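PDB 4V1T: LYND from Lyngbya aestuarii, which probably uses ATP and magnesium to cyclise cysteine side chains of a precursor peptide into thiazolines, as a YcaO-type cyclodehydratase. Local coordinates for residues S407-T412 against I634-T639; L628-A633 against K691-D696; G420-V425 against I725-V730; A385-G390 against K403-G408. All blocks are in the same frame, centred on the assembly; numbering follows the deposited sequence.

Interaction 1: S407-T412 against I634-T639. With ADP (adenosine-5'-diphosphate), chain L.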
loop_
_atom_site.group_PDB
_atom_site.type_symbol
_atom_site.label_atom_id
_atom_site.label_comp_id
_atom_site.label_asym_id
_atom_site.label_seq_id
_atom_site.Cartn_x
_atom_site.Cartn_y
_atom_site.Cartn_z
ATOM N N SER B 407 -15.966 -10.124 1.451
ATOM C CA SER B 407 -15.610 -9.687 0.117
ATOM C C SER B 407 -16.056 -8.257 -0.122
ATOM O O SER B 407 -17.016 -7.787 0.492
ATOM C CB SER B 407 -16.252 -10.620 -0.918
ATOM O OG SER B 407 -15.866 -10.250 -2.230
ATOM N N GLY B 408 -15.366 -7.588 -1.040
ATOM C CA GLY B 408 -15.687 -6.229 -1.416
ATOM C C GLY B 408 -16.059 -6.144 -2.881
ATOM O O GLY B 408 -15.577 -6.932 -3.704
ATOM N N LYS B 409 -16.927 -5.188 -3.207
ATOM C CA LYS B 409 -17.373 -4.962 -4.579
ATOM C C LYS B 409 -17.427 -3.462 -4.831
ATOM O O LYS B 409 -17.660 -2.683 -3.907
ATOM C CB LYS B 409 -18.744 -5.583 -4.809
ATOM C CG LYS B 409 -19.831 -5.018 -3.901
ATOM C CD LYS B 409 -21.190 -5.686 -4.134
ATOM C CE LYS B 409 -22.258 -5.077 -3.236
ATOM N NZ LYS B 409 -23.611 -5.615 -3.530
ATOM N N GLY B 410 -17.215 -3.051 -6.075
ATOM C CA GLY B 410 -17.279 -1.647 -6.398
ATOM C C GLY B 410 -17.224 -1.295 -7.866
ATOM O O GLY B 410 -16.778 -2.072 -8.710
ATOM N N LYS B 411 -17.689 -0.089 -8.152
ATOM C CA LYS B 411 -17.561 0.522 -9.461
ATOM C C LYS B 411 -16.126 0.940 -9.700
ATOM O O LYS B 411 -15.688 1.080 -10.839
ATOM C CB LYS B 411 -18.463 1.748 -9.535
ATOM C CG LYS B 411 -18.598 2.371 -10.899
ATOM C CD LYS B 411 -19.629 3.482 -10.857
ATOM C CE LYS B 411 -19.408 4.495 -11.957
ATOM N NZ LYS B 411 -20.702 4.992 -12.475
ATOM N N THR B 412 -15.405 1.169 -8.607
ATOM C CA THR B 412 -13.999 1.546 -8.656
ATOM C C THR B 412 -13.206 0.672 -7.696
ATOM O O THR B 412 -13.775 -0.017 -6.844
ATOM C CB THR B 412 -13.800 3.027 -8.271
ATOM O OG1 THR B 412 -14.132 3.217 -6.888
ATOM C CG2 THR B 412 -14.679 3.924 -9.136
ATOM N N ILE B 634 -28.987 -0.246 -8.770
ATOM C CA ILE B 634 -28.583 -1.087 -9.888
ATOM C C ILE B 634 -27.089 -1.344 -9.805
ATOM O O ILE B 634 -26.620 -2.439 -10.095
ATOM C CB ILE B 634 -28.926 -0.431 -11.245
ATOM C CG1 ILE B 634 -30.448 -0.265 -11.391
ATOM C CG2 ILE B 634 -28.389 -1.268 -12.403
ATOM C CD1 ILE B 634 -30.860 0.659 -12.518
ATOM N N LEU B 635 -26.345 -0.317 -9.409
ATOM C CA LEU B 635 -24.901 -0.417 -9.273
ATOM C C LEU B 635 -24.523 -1.479 -8.245
ATOM O O LEU B 635 -23.604 -2.261 -8.463
ATOM C CB LEU B 635 -24.319 0.943 -8.872
ATOM C CG LEU B 635 -22.829 1.192 -9.096
ATOM C CD1 LEU B 635 -22.435 0.927 -10.538
ATOM C CD2 LEU B 635 -22.498 2.626 -8.706
ATOM N N ARG B 636 -25.237 -1.497 -7.123
ATOM C CA ARG B 636 -24.997 -2.486 -6.084
ATOM C C ARG B 636 -25.272 -3.879 -6.618
ATOM O O ARG B 636 -24.469 -4.789 -6.446
ATOM C CB ARG B 636 -25.875 -2.223 -4.865
ATOM C CG ARG B 636 -25.438 -1.020 -4.035
ATOM C CD ARG B 636 -26.212 -0.970 -2.723
ATOM N NE ARG B 636 -26.020 -2.191 -1.946
ATOM C CZ ARG B 636 -24.922 -2.486 -1.249
ATOM N NH1 ARG B 636 -23.895 -1.641 -1.210
ATOM N NH2 ARG B 636 -24.853 -3.632 -0.585
ATOM N N ALA B 637 -26.419 -4.033 -7.268
ATOM C CA ALA B 637 -26.840 -5.323 -7.795
ATOM C C ALA B 637 -25.827 -5.862 -8.792
ATOM O O ALA B 637 -25.364 -6.997 -8.690
ATOM C CB ALA B 637 -28.210 -5.199 -8.450
ATOM N N VAL B 638 -25.468 -5.027 -9.753
ATOM C CA VAL B 638 -24.653 -5.477 -10.870
ATOM C C VAL B 638 -23.190 -5.686 -10.478
ATOM O O VAL B 638 -22.502 -6.492 -11.102
ATOM C CB VAL B 638 -24.766 -4.490 -12.042
ATOM C CG1 VAL B 638 -23.934 -3.216 -11.798
ATOM C CG2 VAL B 638 -24.354 -5.164 -13.310
ATOM N N THR B 639 -22.710 -4.967 -9.459
ATOM C CA THR B 639 -21.348 -5.186 -8.967
ATOM C C THR B 639 -21.307 -6.426 -8.069
ATOM O O THR B 639 -20.254 -7.036 -7.874
ATOM C CB THR B 639 -20.796 -3.970 -8.194
ATOM O OG1 THR B 639 -21.734 -3.565 -7.201
ATOM C CG2 THR B 639 -20.520 -2.807 -9.132
HETATM P PB ADP L . -23.188 -6.013 0.891
HETATM O O1B ADP L . -24.094 -5.983 2.095
HETATM O O2B ADP L . -23.902 -6.295 -0.399
HETATM O O3B ADP L . -21.960 -6.842 1.115
HETATM P PA ADP L . -21.280 -3.898 0.307
HETATM O O1A ADP L . -21.494 -2.643 -0.499
HETATM O O2A ADP L . -20.422 -5.007 -0.274
HETATM O O3A ADP L . -22.723 -4.466 0.773
HETATM O "O5'" ADP L . -20.652 -3.466 1.712
HETATM C "C5'" ADP L . -20.124 -4.426 2.606
HETATM C "C4'" ADP L . -20.066 -3.796 3.988
HETATM O "O4'" ADP L . -19.077 -2.769 4.023
HETATM C "C3'" ADP L . -21.378 -3.128 4.357
HETATM O "O3'" ADP L . -21.597 -3.321 5.748
HETATM C "C2'" ADP L . -21.177 -1.655 4.088
HETATM O "O2'" ADP L . -21.884 -0.827 5.014
HETATM C "C1'" ADP L . -19.680 -1.497 4.267
HETATM N N9 ADP L . -19.140 -0.465 3.351
HETATM C C8 ADP L . -19.113 -0.517 2.002
HETATM N N7 ADP L . -18.531 0.597 1.495
HETATM C C5 ADP L . -18.176 1.372 2.529
HETATM C C6 ADP L . -17.520 2.685 2.692
HETATM N N6 ADP L . -17.133 3.373 1.595
HETATM N N1 ADP L . -17.334 3.153 3.945
HETATM C C2 ADP L . -17.724 2.459 5.030
HETATM N N3 ADP L . -18.328 1.254 4.951
HETATM C C4 ADP L . -18.580 0.673 3.754
HETATM O O HOH W 1 -26.396 -6.140 -2.013
#

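Interaction 2: L628-A633 against K691-D696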
loop_
_atom_site.group_PDB
_atom_site.type_symbol
_atom_site.label_atom_id
_atom_site.label_comp_id
_atom_site.label_asym_id
_atom_site.label_seq_id
_atom_site.Cartn_x
_atom_site.Cartn_y
_atom_site.Cartn_z
ATOM N N LEU B 628 -32.164 4.417 -2.185
ATOM C CA LEU B 628 -33.128 5.451 -2.536
ATOM C C LEU B 628 -32.862 5.907 -3.972
ATOM O O LEU B 628 -33.784 6.217 -4.720
ATOM C CB LEU B 628 -33.067 6.623 -1.547
ATOM C CG LEU B 628 -33.697 6.366 -0.165
ATOM C CD1 LEU B 628 -33.452 7.537 0.772
ATOM C CD2 LEU B 628 -35.192 6.092 -0.267
ATOM N N ASP B 629 -31.590 5.915 -4.345
ATOM C CA ASP B 629 -31.155 6.282 -5.688
ATOM C C ASP B 629 -31.079 5.029 -6.551
ATOM O O ASP B 629 -30.236 4.168 -6.302
ATOM C CB ASP B 629 -29.787 6.965 -5.635
ATOM C CG ASP B 629 -29.351 7.524 -6.982
ATOM O OD1 ASP B 629 -29.915 7.130 -8.024
ATOM O OD2 ASP B 629 -28.429 8.370 -6.997
ATOM N N PRO B 630 -31.958 4.919 -7.565
ATOM C CA PRO B 630 -32.023 3.685 -8.349
ATOM C C PRO B 630 -30.734 3.414 -9.106
ATOM O O PRO B 630 -30.421 2.254 -9.374
ATOM C CB PRO B 630 -33.182 3.939 -9.322
ATOM C CG PRO B 630 -33.262 5.418 -9.433
ATOM C CD PRO B 630 -32.875 5.948 -8.089
ATOM N N THR B 631 -30.004 4.478 -9.445
ATOM C CA THR B 631 -28.719 4.341 -10.098
ATOM C C THR B 631 -27.769 3.540 -9.212
ATOM O O THR B 631 -27.091 2.625 -9.685
ATOM C CB THR B 631 -28.101 5.720 -10.425
ATOM O OG1 THR B 631 -28.943 6.419 -11.352
ATOM C CG2 THR B 631 -26.736 5.573 -11.028
ATOM N N ILE B 632 -27.739 3.877 -7.926
ATOM C CA ILE B 632 -26.865 3.198 -6.977
ATOM C C ILE B 632 -27.374 1.782 -6.718
ATOM O O ILE B 632 -26.587 0.854 -6.549
ATOM C CB ILE B 632 -26.765 3.955 -5.633
ATOM C CG1 ILE B 632 -26.408 5.442 -5.849
ATOM C CG2 ILE B 632 -25.753 3.281 -4.707
ATOM C CD1 ILE B 632 -25.174 5.696 -6.693
ATOM N N ALA B 633 -28.691 1.624 -6.682
ATOM C CA ALA B 633 -29.294 0.321 -6.426
ATOM C C ALA B 633 -28.889 -0.672 -7.515
ATOM O O ALA B 633 -28.492 -1.795 -7.223
ATOM C CB ALA B 633 -30.809 0.440 -6.342
ATOM N N LYS B 691 -37.535 10.532 -7.054
ATOM C CA LYS B 691 -36.376 10.907 -6.258
ATOM C C LYS B 691 -36.799 11.250 -4.831
ATOM O O LYS B 691 -37.576 12.183 -4.613
ATOM C CB LYS B 691 -35.678 12.097 -6.924
ATOM C CG LYS B 691 -34.430 12.604 -6.224
ATOM C CD LYS B 691 -33.776 13.701 -7.054
ATOM C CE LYS B 691 -32.479 14.201 -6.436
ATOM N NZ LYS B 691 -31.852 15.258 -7.281
ATOM N N ARG B 692 -36.289 10.498 -3.861
ATOM C CA ARG B 692 -36.668 10.684 -2.460
ATOM C C ARG B 692 -35.485 10.709 -1.488
ATOM O O ARG B 692 -35.666 10.520 -0.279
ATOM C CB ARG B 692 -37.645 9.586 -2.044
ATOM C CG ARG B 692 -38.944 9.606 -2.832
ATOM C CD ARG B 692 -40.037 8.836 -2.113
ATOM N NE ARG B 692 -39.773 7.398 -2.079
ATOM C CZ ARG B 692 -40.544 6.508 -1.460
ATOM N NH1 ARG B 692 -41.631 6.903 -0.806
ATOM N NH2 ARG B 692 -40.224 5.219 -1.483
ATOM N N TRP B 693 -34.286 10.952 -2.012
ATOM C CA TRP B 693 -33.087 11.065 -1.183
ATOM C C TRP B 693 -32.623 12.515 -1.125
ATOM O O TRP B 693 -32.774 13.259 -2.094
ATOM C CB TRP B 693 -31.958 10.179 -1.726
ATOM C CG TRP B 693 -31.377 10.668 -3.014
ATOM C CD1 TRP B 693 -30.360 11.564 -3.164
ATOM C CD2 TRP B 693 -31.778 10.289 -4.333
ATOM N NE1 TRP B 693 -30.107 11.772 -4.497
ATOM C CE2 TRP B 693 -30.963 10.999 -5.235
ATOM C CE3 TRP B 693 -32.752 9.422 -4.839
ATOM C CZ2 TRP B 693 -31.089 10.866 -6.616
ATOM C CZ3 TRP B 693 -32.877 9.293 -6.212
ATOM C CH2 TRP B 693 -32.048 10.006 -7.083
ATOM N N SER B 694 -32.059 12.902 0.014
ATOM C CA SER B 694 -31.557 14.255 0.224
ATOM C C SER B 694 -30.038 14.263 0.116
ATOM O O SER B 694 -29.459 13.376 -0.500
ATOM C CB SER B 694 -31.981 14.763 1.597
ATOM O OG SER B 694 -31.247 14.108 2.612
ATOM N N ASP B 695 -29.396 15.268 0.709
ATOM C CA ASP B 695 -27.938 15.304 0.820
ATOM C C ASP B 695 -27.517 15.105 2.266
ATOM O O ASP B 695 -26.361 15.328 2.626
ATOM C CB ASP B 695 -27.390 16.627 0.283
ATOM C CG ASP B 695 -27.428 16.696 -1.229
ATOM O OD1 ASP B 695 -26.533 16.105 -1.871
ATOM O OD2 ASP B 695 -28.347 17.340 -1.778
ATOM N N ASP B 696 -28.472 14.696 3.092
ATOM C CA ASP B 696 -28.213 14.414 4.488
ATOM C C ASP B 696 -28.553 12.960 4.756
ATOM O O ASP B 696 -29.675 12.520 4.505
ATOM C CB ASP B 696 -29.033 15.331 5.385
ATOM C CG ASP B 696 -28.533 15.344 6.810
ATOM O OD1 ASP B 696 -28.047 14.296 7.289
ATOM O OD2 ASP B 696 -28.624 16.410 7.451
#

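Interaction 3: G420-V425 against I725-V730. With MG (magnesium ion), chain M; ADP (adenosine-5'-diphosphate), chain L.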
loop_
_atom_site.group_PDB
_atom_site.type_symbol
_atom_site.label_atom_id
_atom_site.label_comp_id
_atom_site.label_asym_id
_atom_site.label_seq_id
_atom_site.Cartn_x
_atom_site.Cartn_y
_atom_site.Cartn_z
ATOM N N GLY B 420 -14.708 -4.320 1.118
ATOM C CA GLY B 420 -14.192 -5.569 1.666
ATOM C C GLY B 420 -13.734 -5.416 3.103
ATOM O O GLY B 420 -14.022 -6.249 3.958
ATOM N N LEU B 421 -13.012 -4.339 3.373
ATOM C CA LEU B 421 -12.511 -4.073 4.716
ATOM C C LEU B 421 -13.664 -3.903 5.707
ATOM O O LEU B 421 -13.657 -4.478 6.790
ATOM C CB LEU B 421 -11.629 -2.820 4.720
ATOM C CG LEU B 421 -11.197 -2.295 6.095
ATOM C CD1 LEU B 421 -10.367 -3.319 6.844
ATOM C CD2 LEU B 421 -10.422 -1.005 5.927
ATOM N N CYS B 422 -14.650 -3.108 5.320
ATOM C CA CYS B 422 -15.750 -2.771 6.210
ATOM C C CYS B 422 -16.715 -3.938 6.419
ATOM O O CYS B 422 -17.336 -4.033 7.476
ATOM C CB CYS B 422 -16.498 -1.541 5.685
ATOM S SG CYS B 422 -15.500 -0.021 5.732
ATOM N N GLU B 423 -16.830 -4.836 5.444
ATOM C CA GLU B 423 -17.653 -6.034 5.644
ATOM C C GLU B 423 -16.988 -6.949 6.649
ATOM O O GLU B 423 -17.646 -7.559 7.487
ATOM C CB GLU B 423 -17.888 -6.801 4.331
ATOM C CG GLU B 423 -19.224 -7.547 4.311
ATOM C CD GLU B 423 -19.367 -8.528 3.159
ATOM O OE1 GLU B 423 -18.582 -9.502 3.084
ATOM O OE2 GLU B 423 -20.285 -8.330 2.334
ATOM N N ALA B 424 -15.667 -7.045 6.570
ATOM C CA ALA B 424 -14.926 -7.913 7.485
ATOM C C ALA B 424 -15.075 -7.415 8.936
ATOM O O ALA B 424 -15.269 -8.205 9.860
ATOM C CB ALA B 424 -13.469 -7.989 7.075
ATOM N N VAL B 425 -15.005 -6.099 9.124
ATOM C CA VAL B 425 -15.197 -5.506 10.444
ATOM C C VAL B 425 -16.666 -5.591 10.870
ATOM O O VAL B 425 -16.972 -5.736 12.050
ATOM C CB VAL B 425 -14.738 -4.038 10.472
ATOM C CG1 VAL B 425 -15.028 -3.405 11.824
ATOM C CG2 VAL B 425 -13.256 -3.944 10.158
ATOM N N ILE B 725 -12.664 -1.061 17.937
ATOM C CA ILE B 725 -12.754 -1.113 16.478
ATOM C C ILE B 725 -12.924 0.284 15.897
ATOM O O ILE B 725 -12.202 0.671 14.975
ATOM C CB ILE B 725 -13.939 -1.988 16.027
ATOM C CG1 ILE B 725 -13.737 -3.435 16.482
ATOM C CG2 ILE B 725 -14.132 -1.923 14.516
ATOM C CD1 ILE B 725 -12.540 -4.127 15.861
ATOM N N GLY B 726 -13.885 1.031 16.439
ATOM C CA GLY B 726 -14.120 2.414 16.029
ATOM C C GLY B 726 -15.182 2.520 14.956
ATOM O O GLY B 726 -16.163 3.245 15.113
ATOM N N LEU B 727 -14.983 1.799 13.860
ATOM C CA LEU B 727 -15.957 1.753 12.772
ATOM C C LEU B 727 -17.323 1.344 13.290
ATOM O O LEU B 727 -17.465 0.329 13.972
ATOM C CB LEU B 727 -15.506 0.767 11.690
ATOM C CG LEU B 727 -16.364 0.717 10.426
ATOM C CD1 LEU B 727 -16.220 2.008 9.620
ATOM C CD2 LEU B 727 -16.000 -0.494 9.581
ATOM N N ASN B 728 -18.334 2.138 12.964
ATOM C CA ASN B 728 -19.684 1.866 13.427
ATOM C C ASN B 728 -20.271 0.647 12.750
ATOM O O ASN B 728 -20.184 0.503 11.537
ATOM C CB ASN B 728 -20.583 3.074 13.191
ATOM C CG ASN B 728 -20.158 4.281 14.007
ATOM O OD1 ASN B 728 -19.709 5.282 13.464
ATOM N ND2 ASN B 728 -20.308 4.186 15.321
ATOM N N VAL B 729 -20.858 -0.237 13.549
ATOM C CA VAL B 729 -21.556 -1.404 13.043
ATOM C C VAL B 729 -22.898 -1.532 13.749
ATOM O O VAL B 729 -22.973 -1.425 14.977
ATOM C CB VAL B 729 -20.738 -2.692 13.246
ATOM C CG1 VAL B 729 -21.478 -3.899 12.662
ATOM C CG2 VAL B 729 -19.370 -2.555 12.601
ATOM N N VAL B 730 -23.951 -1.774 12.969
ATOM C CA VAL B 730 -25.296 -1.950 13.524
ATOM C C VAL B 730 -26.005 -3.143 12.913
ATOM O O VAL B 730 -25.611 -3.646 11.863
ATOM C CB VAL B 730 -26.185 -0.727 13.277
ATOM C CG1 VAL B 730 -25.601 0.517 13.934
ATOM C CG2 VAL B 730 -26.368 -0.511 11.783
HETATM MG MG MG M . -21.279 -8.583 0.616
HETATM P PB ADP L . -23.188 -6.013 0.891
HETATM O O1B ADP L . -24.094 -5.983 2.095
HETATM O O2B ADP L . -23.902 -6.295 -0.399
HETATM O O3B ADP L . -21.960 -6.842 1.115
HETATM P PA ADP L . -21.280 -3.898 0.307
HETATM O O1A ADP L . -21.494 -2.643 -0.499
HETATM O O2A ADP L . -20.422 -5.007 -0.274
HETATM O O3A ADP L . -22.723 -4.466 0.773
HETATM O "O5'" ADP L . -20.652 -3.466 1.712
HETATM C "C5'" ADP L . -20.124 -4.426 2.606
HETATM C "C4'" ADP L . -20.066 -3.796 3.988
HETATM O "O4'" ADP L . -19.077 -2.769 4.023
HETATM C "C3'" ADP L . -21.378 -3.128 4.357
HETATM O "O3'" ADP L . -21.597 -3.321 5.748
HETATM C "C2'" ADP L . -21.177 -1.655 4.088
HETATM O "O2'" ADP L . -21.884 -0.827 5.014
HETATM C "C1'" ADP L . -19.680 -1.497 4.267
HETATM N N9 ADP L . -19.140 -0.465 3.351
HETATM C C8 ADP L . -19.113 -0.517 2.002
HETATM N N7 ADP L . -18.531 0.597 1.495
HETATM C C5 ADP L . -18.176 1.372 2.529
HETATM C C6 ADP L . -17.520 2.685 2.692
HETATM N N6 ADP L . -17.133 3.373 1.595
HETATM N N1 ADP L . -17.334 3.153 3.945
HETATM C C2 ADP L . -17.724 2.459 5.030
HETATM N N3 ADP L . -18.328 1.254 4.951
HETATM C C4 ADP L . -18.580 0.673 3.754
HETATM O O HOH W 2 -21.873 -8.680 -1.331
HETATM O O HOH W 3 -19.503 -7.263 0.042
HETATM O O HOH W 4 -19.804 -9.987 0.719
#

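Interaction 4: A385-G390 against K403-G408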
loop_
_atom_site.group_PDB
_atom_site.type_symbol
_atom_site.label_atom_id
_atom_site.label_comp_id
_atom_site.label_asym_id
_atom_site.label_seq_id
_atom_site.Cartn_x
_atom_site.Cartn_y
_atom_site.Cartn_z
ATOM N N ALA B 385 -11.620 -10.014 1.695
ATOM C CA ALA B 385 -11.155 -9.676 3.025
ATOM C C ALA B 385 -11.258 -10.930 3.871
ATOM O O ALA B 385 -12.333 -11.496 4.038
ATOM C CB ALA B 385 -11.980 -8.545 3.620
ATOM N N GLY B 386 -10.153 -11.339 4.468
ATOM C CA GLY B 386 -10.098 -12.609 5.162
ATOM C C GLY B 386 -11.094 -12.739 6.299
ATOM O O GLY B 386 -11.281 -11.817 7.106
ATOM N N HIS B 387 -11.724 -13.910 6.349
ATOM C CA HIS B 387 -12.803 -14.203 7.293
ATOM C C HIS B 387 -12.323 -14.342 8.738
ATOM O O HIS B 387 -11.140 -14.559 8.989
ATOM C CB HIS B 387 -13.537 -15.474 6.870
ATOM C CG HIS B 387 -12.707 -16.713 6.991
ATOM N ND1 HIS B 387 -12.421 -17.299 8.207
ATOM C CD2 HIS B 387 -12.088 -17.468 6.054
ATOM C CE1 HIS B 387 -11.671 -18.369 8.011
ATOM N NE2 HIS B 387 -11.453 -18.495 6.713
ATOM N N SER B 388 -13.256 -14.217 9.680
ATOM C CA SER B 388 -12.933 -14.315 11.107
ATOM C C SER B 388 -13.240 -15.719 11.656
ATOM O O SER B 388 -12.596 -16.688 11.250
ATOM C CB SER B 388 -13.674 -13.229 11.904
ATOM O OG SER B 388 -13.086 -11.951 11.705
ATOM N N PHE B 389 -14.211 -15.842 12.562
ATOM C CA PHE B 389 -14.417 -17.111 13.257
ATOM C C PHE B 389 -15.825 -17.334 13.793
ATOM O O PHE B 389 -16.617 -16.405 13.939
ATOM C CB PHE B 389 -13.411 -17.248 14.408
ATOM C CG PHE B 389 -13.440 -16.099 15.381
ATOM C CD1 PHE B 389 -14.403 -16.037 16.384
ATOM C CD2 PHE B 389 -12.509 -15.080 15.293
ATOM C CE1 PHE B 389 -14.433 -14.981 17.279
ATOM C CE2 PHE B 389 -12.535 -14.022 16.184
ATOM C CZ PHE B 389 -13.496 -13.973 17.181
ATOM N N GLY B 390 -16.056 -18.605 14.044
ATOM C CA GLY B 390 -17.240 -19.128 14.668
ATOM C C GLY B 390 -16.780 -20.201 15.622
ATOM O O GLY B 390 -15.628 -20.633 15.578
ATOM N N LYS B 403 -14.628 -21.081 5.403
ATOM C CA LYS B 403 -15.112 -20.514 4.156
ATOM C C LYS B 403 -15.841 -19.215 4.465
ATOM O O LYS B 403 -15.693 -18.653 5.552
ATOM C CB LYS B 403 -16.057 -21.499 3.463
ATOM C CG LYS B 403 -15.423 -22.839 3.160
ATOM C CD LYS B 403 -16.176 -23.590 2.076
ATOM C CE LYS B 403 -15.299 -24.674 1.470
ATOM N NZ LYS B 403 -16.104 -25.707 0.764
ATOM N N HIS B 404 -16.635 -18.743 3.511
ATOM C CA HIS B 404 -17.402 -17.518 3.701
ATOM C C HIS B 404 -16.472 -16.341 3.985
ATOM O O HIS B 404 -16.680 -15.562 4.916
ATOM C CB HIS B 404 -18.425 -17.677 4.835
ATOM C CG HIS B 404 -19.280 -18.904 4.721
ATOM N ND1 HIS B 404 -20.211 -19.249 5.677
ATOM C CD2 HIS B 404 -19.337 -19.873 3.776
ATOM C CE1 HIS B 404 -20.808 -20.374 5.325
ATOM N NE2 HIS B 404 -20.294 -20.774 4.175
ATOM N N LYS B 405 -15.436 -16.220 3.169
ATOM C CA LYS B 405 -14.591 -15.050 3.222
ATOM C C LYS B 405 -15.465 -13.816 3.053
ATOM O O LYS B 405 -16.478 -13.852 2.344
ATOM C CB LYS B 405 -13.528 -15.105 2.132
ATOM C CG LYS B 405 -12.524 -16.234 2.301
ATOM C CD LYS B 405 -11.517 -16.212 1.167
ATOM C CE LYS B 405 -10.435 -17.263 1.342
ATOM N NZ LYS B 405 -9.472 -17.245 0.199
ATOM N N SER B 406 -15.100 -12.734 3.729
ATOM C CA SER B 406 -15.728 -11.449 3.463
ATOM C C SER B 406 -15.186 -10.951 2.132
ATOM O O SER B 406 -14.081 -11.315 1.725
ATOM C CB SER B 406 -15.459 -10.442 4.584
ATOM O OG SER B 406 -16.023 -10.877 5.807
ATOM N N SER B 407 -15.966 -10.124 1.451
ATOM C CA SER B 407 -15.610 -9.687 0.117
ATOM C C SER B 407 -16.056 -8.257 -0.122
ATOM O O SER B 407 -17.016 -7.787 0.492
ATOM C CB SER B 407 -16.252 -10.620 -0.918
ATOM O OG SER B 407 -15.866 -10.250 -2.230
ATOM N N GLY B 408 -15.366 -7.588 -1.040
ATOM C CA GLY B 408 -15.687 -6.229 -1.416
ATOM C C GLY B 408 -16.059 -6.144 -2.881
ATOM O O GLY B 408 -15.577 -6.932 -3.704
#

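Interaction 1: S407-T412 against I634-T639
Strand segment 407-410 crosses helix segment 634-639 with their short axes 8.1 Å apart and their directions at 127°, and the nearest CA atoms, those of Lys409 and Thr639, lie 5.9 Å apart. Lys409 points at the helix and reaches past Thr639 at about a right angle. Beyond CG the chain is fully extended, which carries Lys409 NZ to Arg636 O, hydrogen-bonded at 3.1 Å from above the carbonyl plane. Lys409 NZ also bonds to Glu640 and, weakly, to O2B of ADP at 3.2 Å. It stands over one face of the Arg636 guanidinium as well, both cations being gathered round the diphosphate of this nucleotide site. A bend at chi3 (58°) turns the guanidinium to the phosphates: Arg636 NH2 meets ADP O3A at 2.7 Å in a nearly straight bond (172°), while NH1 donates to ADP O1A, also at 2.7 Å. Thr639 OG1 bonds back to Leu635 O, and its CG2 rests on Gly410 O at 3.8 Å. Lys411 crosses Leu635 with CD against CD2 at 3.7 Å before NZ pairs with Glu575. Leu635 also packs on Tyr577 and Phe578 of helix 576-587, while strand 406-410 pairs with strand 381-385.

Interaction 2: L628-A633 against K691-D696
Asp629 lies flat over one face of the Trp693 indole. Asp629 CB sits 3.8 Å from the centroid of the six-membered ring of Trp693, 8° off the normal, a CH-pi contact, and the carboxylate plane is tilted 6° from the ring plane. The aspartate is the N-cap of helix 630-649: Asp629 OD1 accepts from Thr631 N at 3.0 Å, met from above the carboxylate plane. With CG anti to the backbone N (chi1 -173°), one side chain both caps the helix and covers the ring. Lys691 CG lies over the opposite face, and His343 makes an edge-to-face contact with the same indole. Around the stack, Leu628 CB packs on Trp693 CB at 3.7 Å, and Pro630 CD touches CZ3 of Trp693 at 3.8 Å. Arg692 reaches away to Leu601 O. Beyond Trp693 the loop tightens into an ST turn and runs into helix 697-710, whose N-cap is Asp696; in that turn Ser694 OG accepts from Asp696 N at 2.9 Å.

Interaction 3: G420-V425 against I725-V730
Glu423 OE2 binds a magnesium ion at 2.0 Å. ADP O3B (1.9 Å from the magnesium), three waters and one further atom complete six ligands. One of these waters donates to ADP O2A, tying the metal to the alpha-phosphate as well. The Glu423 chain is extended, and its CB and CG pass the ribose C5' on the way to the metal; OE1 accepts from Ser407 N. Cys422 SG lies 3.2 Å from ADP N3 and 3.9 Å from Leu727 CD2, and the sulfur thus touches both the adenine and the loop. This is the nucleotide site of the YcaO domain, where helix 413-429 packs against strand 728-733 and the loop leading into it. Val425 CG1, anti to its own N (chi1 176°), sits between Ile725 CG2 and Leu727 CD2, 3.8 Å from the latter; its approach to Ile725 is unusually tight, the exact value doubtful. Val729 CG2 lies 4.0 Å from Val425 O, a carbonyl that accepts from Ser429 OG. Leu727 is backed by Tyr355 of helix 348-355.

Interaction 4: A385-G390 against K403-G408
Ala385 N donates to Ser406 O at 2.8 Å, the bond that marks these two residues as an antiparallel hydrogen-bonded pair. Ser406 CB lies close to Ala385 O, at 3.3 Å, and the two CB atoms sit on the same face of the sheet. Two residues on, His387 takes over the contact. His387 CB rests on His404 O at 3.7 Å and on Lys405 CA at 3.8 Å. A chi1 of 68° swings the imidazole so that Lys403 O stands over one face, 3.8 Å from CD2 of His387, while Lys405 CG meets the ring at its edge, in plane. The ring's rotation is fixed by His387 ND1, which donates to Ser388 O at 3.1 Å, with the acceptor 8° out of the ring plane. Further out, the Ala385 and Ser406 side chains both pack on Ala424 of helix 413-429. Ser407 OG, beyond the pair, bonds to Tyr383 O and Gln643. His404 NE2 is held by Asp659. The arrangement is the end of the antiparallel pairing of strands 381-385 and 406-410 from which the connection carrying helix 395-401 departs, in a three-stranded sheet whose edge strand 406-410 borders the nucleotide site.

In the fold
From the N terminus, interaction 4 comes first, closing a short loop that holds helix 395-401 and joining strand 381-385 to strand 406-410. That second strand then opens interaction 1, which reaches over 200 residues ahead to helix 630-649. Helix 413-429 follows directly and starts interaction 3, whose partner at 725-730 lies later still, so interactions 1 and 3 cross; both touch ADP, and they meet through strand 406-410 and helix 413-429. Interaction 2 starts just before 634-639 on the same helix and ends at 691-696: it crosses interaction 1 and falls wholly within the span of interaction 3, about 14 Å from that contact by nearest atoms.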